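Local atomic coordinates of YfdX protein (Salmonella enterica I, PDB entry 6A02), a protein that is of uncertain molecular function but probably plays a dual role in the bacterium's antibiotic stress response and virulence. Residues 76-90 / 124-138. Residues are numbered along the deposited sequence; the frame is centred on the assembly and turned at random. Where two conformers were deposited one is given.
Sequences DHYIRINSSITVAED and GVSVIENQELIPLQQ
The Asp76 carboxylate meets the start of helix 136-151: Gln137 N reaches OD1 at 2.8 Å, while Gln138 N approaches OD2 from above the carboxylate plane at 2.9 Å. On OD1, His77 N and Gln137 N arrive from opposite faces, which fixes the group's rotation. The Tyr78 ring lies obliquely against Pro135, CE1 3.7 Å from Pro135 CD, with Val170 of strand 170-175 and Ile128 of the second subunit also touching Tyr78. Mid-strand, the Asn130 amide is held flat by two bonds almost in its own plane, from ND2 to Thr86 OG1 (3.0 Å) and to Ser84 OG (3.2 Å); Ser173 OG of strand 170-175 bonds Asn130 OD1. Thr86 OG1, anti to its carbonyl carbon (chi1 -63°), lies where the N-H of Asn130 ND2 points almost straight at it (169° at the hydrogen). Across the other face of the sheet, Gln131 NE2 donates to Glu129 OE1. Ile81 N and, weakly, Asn82 N share Glu132 O, whose side chain runs extended past Ile81 CD1. This doubling is a classic beta bulge, in a long antiparallel ladder whose strand 125-135 is central in a three-stranded sheet and leads straight into a helix.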
loop_
_atom_site.group_PDB
_atom_site.type_symbol
_atom_site.label_atom_id
_atom_site.label_comp_id
_atom_site.label_asym_id
_atom_site.label_seq_id
_atom_site.Cartn_x
_atom_site.Cartn_y
_atom_site.Cartn_z
ATOM N N ASP A 76 -6.190 24.819 7.533
ATOM C CA ASP A 76 -5.886 24.094 6.312
ATOM C C ASP A 76 -7.105 23.295 5.857
ATOM O O ASP A 76 -8.101 23.154 6.577
ATOM C CB ASP A 76 -4.699 23.161 6.556
ATOM C CG ASP A 76 -3.947 22.799 5.288
ATOM O OD1 ASP A 76 -4.363 23.199 4.184
ATOM O OD2 ASP A 76 -2.919 22.098 5.416
ATOM N N HIS A 77 -7.006 22.754 4.645
ATOM C CA HIS A 77 -8.066 21.938 4.076
ATOM C C HIS A 77 -7.439 20.845 3.234
ATOM O O HIS A 77 -6.385 21.041 2.620
ATOM C CB HIS A 77 -8.990 22.779 3.189
ATOM C CG HIS A 77 -9.683 23.881 3.928
ATOM N ND1 HIS A 77 -10.901 23.705 4.548
ATOM C CD2 HIS A 77 -9.318 25.161 4.168
ATOM C CE1 HIS A 77 -11.263 24.836 5.128
ATOM N NE2 HIS A 77 -10.320 25.737 4.911
ATOM N N TYR A 78 -8.112 19.703 3.191
ATOM C CA TYR A 78 -7.750 18.654 2.250
ATOM C C TYR A 78 -8.326 18.955 0.874
ATOM O O TYR A 78 -9.478 19.388 0.752
ATOM C CB TYR A 78 -8.331 17.325 2.722
ATOM C CG TYR A 78 -7.505 16.633 3.766
ATOM C CD1 TYR A 78 -6.320 15.990 3.417
ATOM C CD2 TYR A 78 -7.922 16.580 5.096
ATOM C CE1 TYR A 78 -5.548 15.341 4.364
ATOM C CE2 TYR A 78 -7.163 15.915 6.061
ATOM C CZ TYR A 78 -5.973 15.308 5.685
ATOM O OH TYR A 78 -5.209 14.656 6.631
ATOM N N ILE A 79 -7.525 18.707 -0.163
ATOM C CA ILE A 79 -7.982 18.777 -1.547
ATOM C C ILE A 79 -7.875 17.409 -2.213
ATOM O O ILE A 79 -7.001 16.593 -1.891
ATOM C CB ILE A 79 -7.245 19.846 -2.387
ATOM C CG1 ILE A 79 -5.742 19.557 -2.441
ATOM C CG2 ILE A 79 -7.555 21.270 -1.876
ATOM C CD1 ILE A 79 -5.039 20.268 -3.619
ATOM N N ARG A 80 -8.771 17.176 -3.167
ATOM C CA ARG A 80 -8.808 15.941 -3.946
ATOM C C ARG A 80 -7.754 15.967 -5.045
ATOM O O ARG A 80 -7.685 16.925 -5.825
ATOM C CB ARG A 80 -10.182 15.785 -4.605
ATOM C CG ARG A 80 -11.322 15.537 -3.627
ATOM C CD ARG A 80 -12.677 15.490 -4.333
ATOM N NE ARG A 80 -13.000 16.806 -4.863
ATOM C CZ ARG A 80 -13.667 17.742 -4.190
ATOM N NH1 ARG A 80 -14.129 17.497 -2.964
ATOM N NH2 ARG A 80 -13.880 18.928 -4.755
ATOM N N ILE A 81 -6.951 14.904 -5.134
ATOM C CA ILE A 81 -5.947 14.789 -6.185
ATOM C C ILE A 81 -6.121 13.567 -7.075
ATOM O O ILE A 81 -5.484 13.507 -8.137
ATOM C CB ILE A 81 -4.496 14.877 -5.652
ATOM C CG1 ILE A 81 -4.105 13.609 -4.890
ATOM C CG2 ILE A 81 -4.323 16.111 -4.794
ATOM C CD1 ILE A 81 -2.623 13.545 -4.537
ATOM N N ASN A 82 -6.948 12.599 -6.693
ATOM C CA ASN A 82 -7.191 11.446 -7.552
ATOM C C ASN A 82 -8.447 10.745 -7.069
ATOM O O ASN A 82 -8.812 10.836 -5.895
ATOM C CB ASN A 82 -6.003 10.475 -7.550
ATOM C CG ASN A 82 -6.120 9.420 -8.627
ATOM O OD1 ASN A 82 -6.107 9.737 -9.804
ATOM N ND2 ASN A 82 -6.254 8.159 -8.224
ATOM N N SER A 83 -9.094 10.022 -7.980
ATOM C CA SER A 83 -10.163 9.105 -7.613
ATOM C C SER A 83 -9.942 7.766 -8.295
ATOM O O SER A 83 -9.551 7.708 -9.468
ATOM C CB SER A 83 -11.535 9.614 -8.040
ATOM O OG SER A 83 -12.515 9.092 -7.163
ATOM N N SER A 84 -10.225 6.690 -7.567
ATOM C CA SER A 84 -10.210 5.351 -8.142
ATOM C C SER A 84 -11.400 4.561 -7.616
ATOM O O SER A 84 -12.126 5.003 -6.721
ATOM C CB SER A 84 -8.909 4.610 -7.828
ATOM O OG SER A 84 -8.838 4.296 -6.447
ATOM N N ILE A 85 -11.589 3.366 -8.175
ATOM C CA ILE A 85 -12.726 2.515 -7.851
ATOM C C ILE A 85 -12.235 1.212 -7.233
ATOM O O ILE A 85 -11.253 0.626 -7.700
ATOM C CB ILE A 85 -13.544 2.216 -9.126
ATOM C CG1 ILE A 85 -14.104 3.514 -9.711
ATOM C CG2 ILE A 85 -14.671 1.221 -8.847
ATOM C CD1 ILE A 85 -15.120 4.175 -8.827
ATOM N N THR A 86 -12.936 0.754 -6.195
ATOM C CA THR A 86 -12.851 -0.625 -5.728
ATOM C C THR A 86 -14.204 -1.297 -5.893
ATOM O O THR A 86 -15.228 -0.786 -5.422
ATOM C CB THR A 86 -12.445 -0.670 -4.252
ATOM O OG1 THR A 86 -11.140 -0.119 -4.122
ATOM C CG2 THR A 86 -12.466 -2.121 -3.708
ATOM N N VAL A 87 -14.208 -2.460 -6.540
ATOM C CA VAL A 87 -15.411 -3.275 -6.653
ATOM C C VAL A 87 -15.306 -4.449 -5.688
ATOM O O VAL A 87 -14.210 -4.914 -5.350
ATOM C CB VAL A 87 -15.654 -3.764 -8.097
ATOM C CG1 VAL A 87 -15.900 -2.584 -9.013
ATOM C CG2 VAL A 87 -14.463 -4.583 -8.585
ATOM N N ALA A 88 -16.463 -4.921 -5.231
ATOM C CA ALA A 88 -16.562 -6.125 -4.410
ATOM C C ALA A 88 -17.642 -7.008 -5.012
ATOM O O ALA A 88 -18.825 -6.652 -4.989
ATOM C CB ALA A 88 -16.907 -5.774 -2.965
ATOM N N GLU A 89 -17.242 -8.158 -5.543
ATOM C CA GLU A 89 -18.133 -9.026 -6.301
ATOM C C GLU A 89 -18.615 -10.183 -5.432
ATOM O O GLU A 89 -17.807 -10.989 -4.966
ATOM C CB GLU A 89 -17.408 -9.565 -7.530
ATOM C CG GLU A 89 -16.921 -8.474 -8.462
ATOM C CD GLU A 89 -16.575 -9.007 -9.832
ATOM O OE1 GLU A 89 -16.979 -10.144 -10.153
ATOM O OE2 GLU A 89 -15.897 -8.292 -10.586
ATOM N N ASP A 90 -19.926 -10.256 -5.222
ATOM C CA ASP A 90 -20.535 -11.426 -4.603
ATOM C C ASP A 90 -20.477 -12.596 -5.576
ATOM O O ASP A 90 -20.388 -12.420 -6.792
ATOM C CB ASP A 90 -22.014 -11.156 -4.328
ATOM C CG ASP A 90 -22.251 -10.352 -3.066
ATOM O OD1 ASP A 90 -21.275 -9.849 -2.465
ATOM O OD2 ASP A 90 -23.433 -10.200 -2.686
ATOM N N GLY A 124 -24.486 -8.232 -7.987
ATOM C CA GLY A 124 -23.758 -8.577 -6.781
ATOM C C GLY A 124 -22.494 -7.786 -6.555
ATOM O O GLY A 124 -21.624 -8.234 -5.799
ATOM N N VAL A 125 -22.363 -6.621 -7.182
ATOM C CA VAL A 125 -21.130 -5.843 -7.153
ATOM C C VAL A 125 -21.400 -4.551 -6.393
ATOM O O VAL A 125 -22.273 -3.767 -6.780
ATOM C CB VAL A 125 -20.628 -5.547 -8.576
ATOM C CG1 VAL A 125 -19.308 -4.795 -8.532
ATOM C CG2 VAL A 125 -20.492 -6.841 -9.378
ATOM N N SER A 126 -20.656 -4.322 -5.316
ATOM C CA SER A 126 -20.676 -3.022 -4.663
ATOM C C SER A 126 -19.511 -2.183 -5.180
ATOM O O SER A 126 -18.485 -2.716 -5.616
ATOM C CB SER A 126 -20.601 -3.161 -3.142
ATOM O OG SER A 126 -19.385 -3.762 -2.751
ATOM N N VAL A 127 -19.677 -0.864 -5.125
ATOM C CA VAL A 127 -18.696 0.082 -5.650
ATOM C C VAL A 127 -18.278 1.021 -4.529
ATOM O O VAL A 127 -19.130 1.600 -3.844
ATOM C CB VAL A 127 -19.249 0.886 -6.844
ATOM C CG1 VAL A 127 -18.222 1.901 -7.320
ATOM C CG2 VAL A 127 -19.603 -0.052 -7.983
ATOM N N ILE A 128 -16.969 1.180 -4.361
ATOM C CA ILE A 128 -16.389 2.128 -3.418
ATOM C C ILE A 128 -15.510 3.079 -4.213
ATOM O O ILE A 128 -14.759 2.646 -5.093
ATOM C CB ILE A 128 -15.553 1.384 -2.356
ATOM C CG1 ILE A 128 -16.462 0.618 -1.395
ATOM C CG2 ILE A 128 -14.640 2.347 -1.598
ATOM C CD1 ILE A 128 -17.177 1.500 -0.414
ATOM N N GLU A 129 -15.611 4.375 -3.925
ATOM C CA GLU A 129 -14.754 5.362 -4.561
ATOM C C GLU A 129 -13.652 5.763 -3.587
ATOM O O GLU A 129 -13.937 6.153 -2.447
ATOM C CB GLU A 129 -15.560 6.589 -4.987
ATOM C CG GLU A 129 -14.720 7.599 -5.703
ATOM C CD GLU A 129 -15.461 8.868 -6.048
ATOM O OE1 GLU A 129 -16.332 9.297 -5.261
ATOM O OE2 GLU A 129 -15.146 9.447 -7.105
ATOM N N ASN A 130 -12.399 5.666 -4.036
ATOM C CA ASN A 130 -11.239 5.996 -3.205
ATOM C C ASN A 130 -10.717 7.351 -3.651
ATOM O O ASN A 130 -10.186 7.486 -4.756
ATOM C CB ASN A 130 -10.142 4.949 -3.359
ATOM C CG ASN A 130 -10.649 3.557 -3.196
ATOM O OD1 ASN A 130 -11.067 3.157 -2.116
ATOM N ND2 ASN A 130 -10.595 2.786 -4.280
ATOM N N GLN A 131 -10.852 8.347 -2.792
ATOM C CA GLN A 131 -10.422 9.698 -3.101
ATOM C C GLN A 131 -9.100 9.967 -2.398
ATOM O O GLN A 131 -9.036 9.965 -1.161
ATOM C CB GLN A 131 -11.476 10.713 -2.667
ATOM C CG GLN A 131 -12.794 10.595 -3.446
ATOM C CD GLN A 131 -13.779 11.685 -3.093
ATOM O OE1 GLN A 131 -13.480 12.580 -2.300
ATOM N NE2 GLN A 131 -14.964 11.619 -3.688
ATOM N N GLU A 132 -8.053 10.181 -3.183
ATOM C CA GLU A 132 -6.750 10.537 -2.650
ATOM C C GLU A 132 -6.749 12.030 -2.359
ATOM O O GLU A 132 -7.115 12.830 -3.223
ATOM C CB GLU A 132 -5.679 10.196 -3.683
ATOM C CG GLU A 132 -4.277 10.404 -3.186
ATOM C CD GLU A 132 -3.210 10.112 -4.234
ATOM O OE1 GLU A 132 -3.563 9.767 -5.378
ATOM O OE2 GLU A 132 -2.007 10.232 -3.905
ATOM N N LEU A 133 -6.334 12.401 -1.143
ATOM C CA LEU A 133 -6.381 13.778 -0.670
ATOM C C LEU A 133 -5.029 14.191 -0.118
ATOM O O LEU A 133 -4.296 13.370 0.448
ATOM C CB LEU A 133 -7.412 13.950 0.464
ATOM C CG LEU A 133 -8.770 13.246 0.329
ATOM C CD1 LEU A 133 -9.590 13.384 1.602
ATOM C CD2 LEU A 133 -9.549 13.798 -0.849
ATOM N N ILE A 134 -4.719 15.482 -0.240
ATOM C CA ILE A 134 -3.579 16.060 0.476
ATOM C C ILE A 134 -4.011 17.311 1.225
ATOM O O ILE A 134 -4.933 18.019 0.791
ATOM C CB ILE A 134 -2.395 16.398 -0.444
ATOM C CG1 ILE A 134 -2.813 17.404 -1.517
ATOM C CG2 ILE A 134 -1.772 15.118 -1.030
ATOM C CD1 ILE A 134 -1.638 18.026 -2.232
ATOM N N PRO A 135 -3.356 17.633 2.342
ATOM C CA PRO A 135 -3.600 18.915 3.018
ATOM C C PRO A 135 -2.847 20.003 2.268
ATOM O O PRO A 135 -1.624 19.949 2.142
ATOM C CB PRO A 135 -3.013 18.689 4.414
ATOM C CG PRO A 135 -1.891 17.688 4.177
ATOM C CD PRO A 135 -2.364 16.796 3.049
ATOM N N LEU A 136 -3.577 20.997 1.765
ATOM C CA LEU A 136 -2.988 21.894 0.774
ATOM C C LEU A 136 -1.893 22.769 1.372
ATOM O O LEU A 136 -0.773 22.829 0.845
ATOM C CB LEU A 136 -4.071 22.744 0.119
ATOM C CG LEU A 136 -3.594 23.768 -0.916
ATOM C CD1 LEU A 136 -2.734 23.141 -2.012
ATOM C CD2 LEU A 136 -4.804 24.482 -1.516
ATOM N N GLN A 137 -2.195 23.474 2.463
ATOM C CA GLN A 137 -1.204 24.412 2.976
ATOM C C GLN A 137 -0.037 23.678 3.616
ATOM O O GLN A 137 1.115 24.101 3.476
ATOM C CB GLN A 137 -1.837 25.412 3.942
ATOM C CG GLN A 137 -0.967 26.645 4.175
ATOM C CD GLN A 137 -0.589 27.360 2.879
ATOM O OE1 GLN A 137 -1.431 27.574 1.998
ATOM N NE2 GLN A 137 0.688 27.724 2.754
ATOM N N GLN A 138 -0.310 22.569 4.305
ATOM C CA GLN A 138 0.770 21.780 4.890
ATOM C C GLN A 138 1.702 21.231 3.813
ATOM O O GLN A 138 2.928 21.211 3.989
ATOM C CB GLN A 138 0.179 20.676 5.768
ATOM C CG GLN A 138 1.199 19.819 6.499
ATOM C CD GLN A 138 0.557 18.898 7.541
ATOM O OE1 GLN A 138 -0.644 18.596 7.489
ATOM N NE2 GLN A 138 1.368 18.436 8.490
HETATM O O HOH W 1 -3.061 20.179 7.525
HETATM O O HOH W 2 -15.066 14.893 -2.083
HETATM O O HOH W 3 -7.425 7.413 -5.577
HETATM O O HOH W 4 -17.086 -2.281 -3.155
HETATM O O HOH W 5 -11.361 0.481 -1.238
HETATM O O HOH W 6 -21.604 -6.840 -3.142
#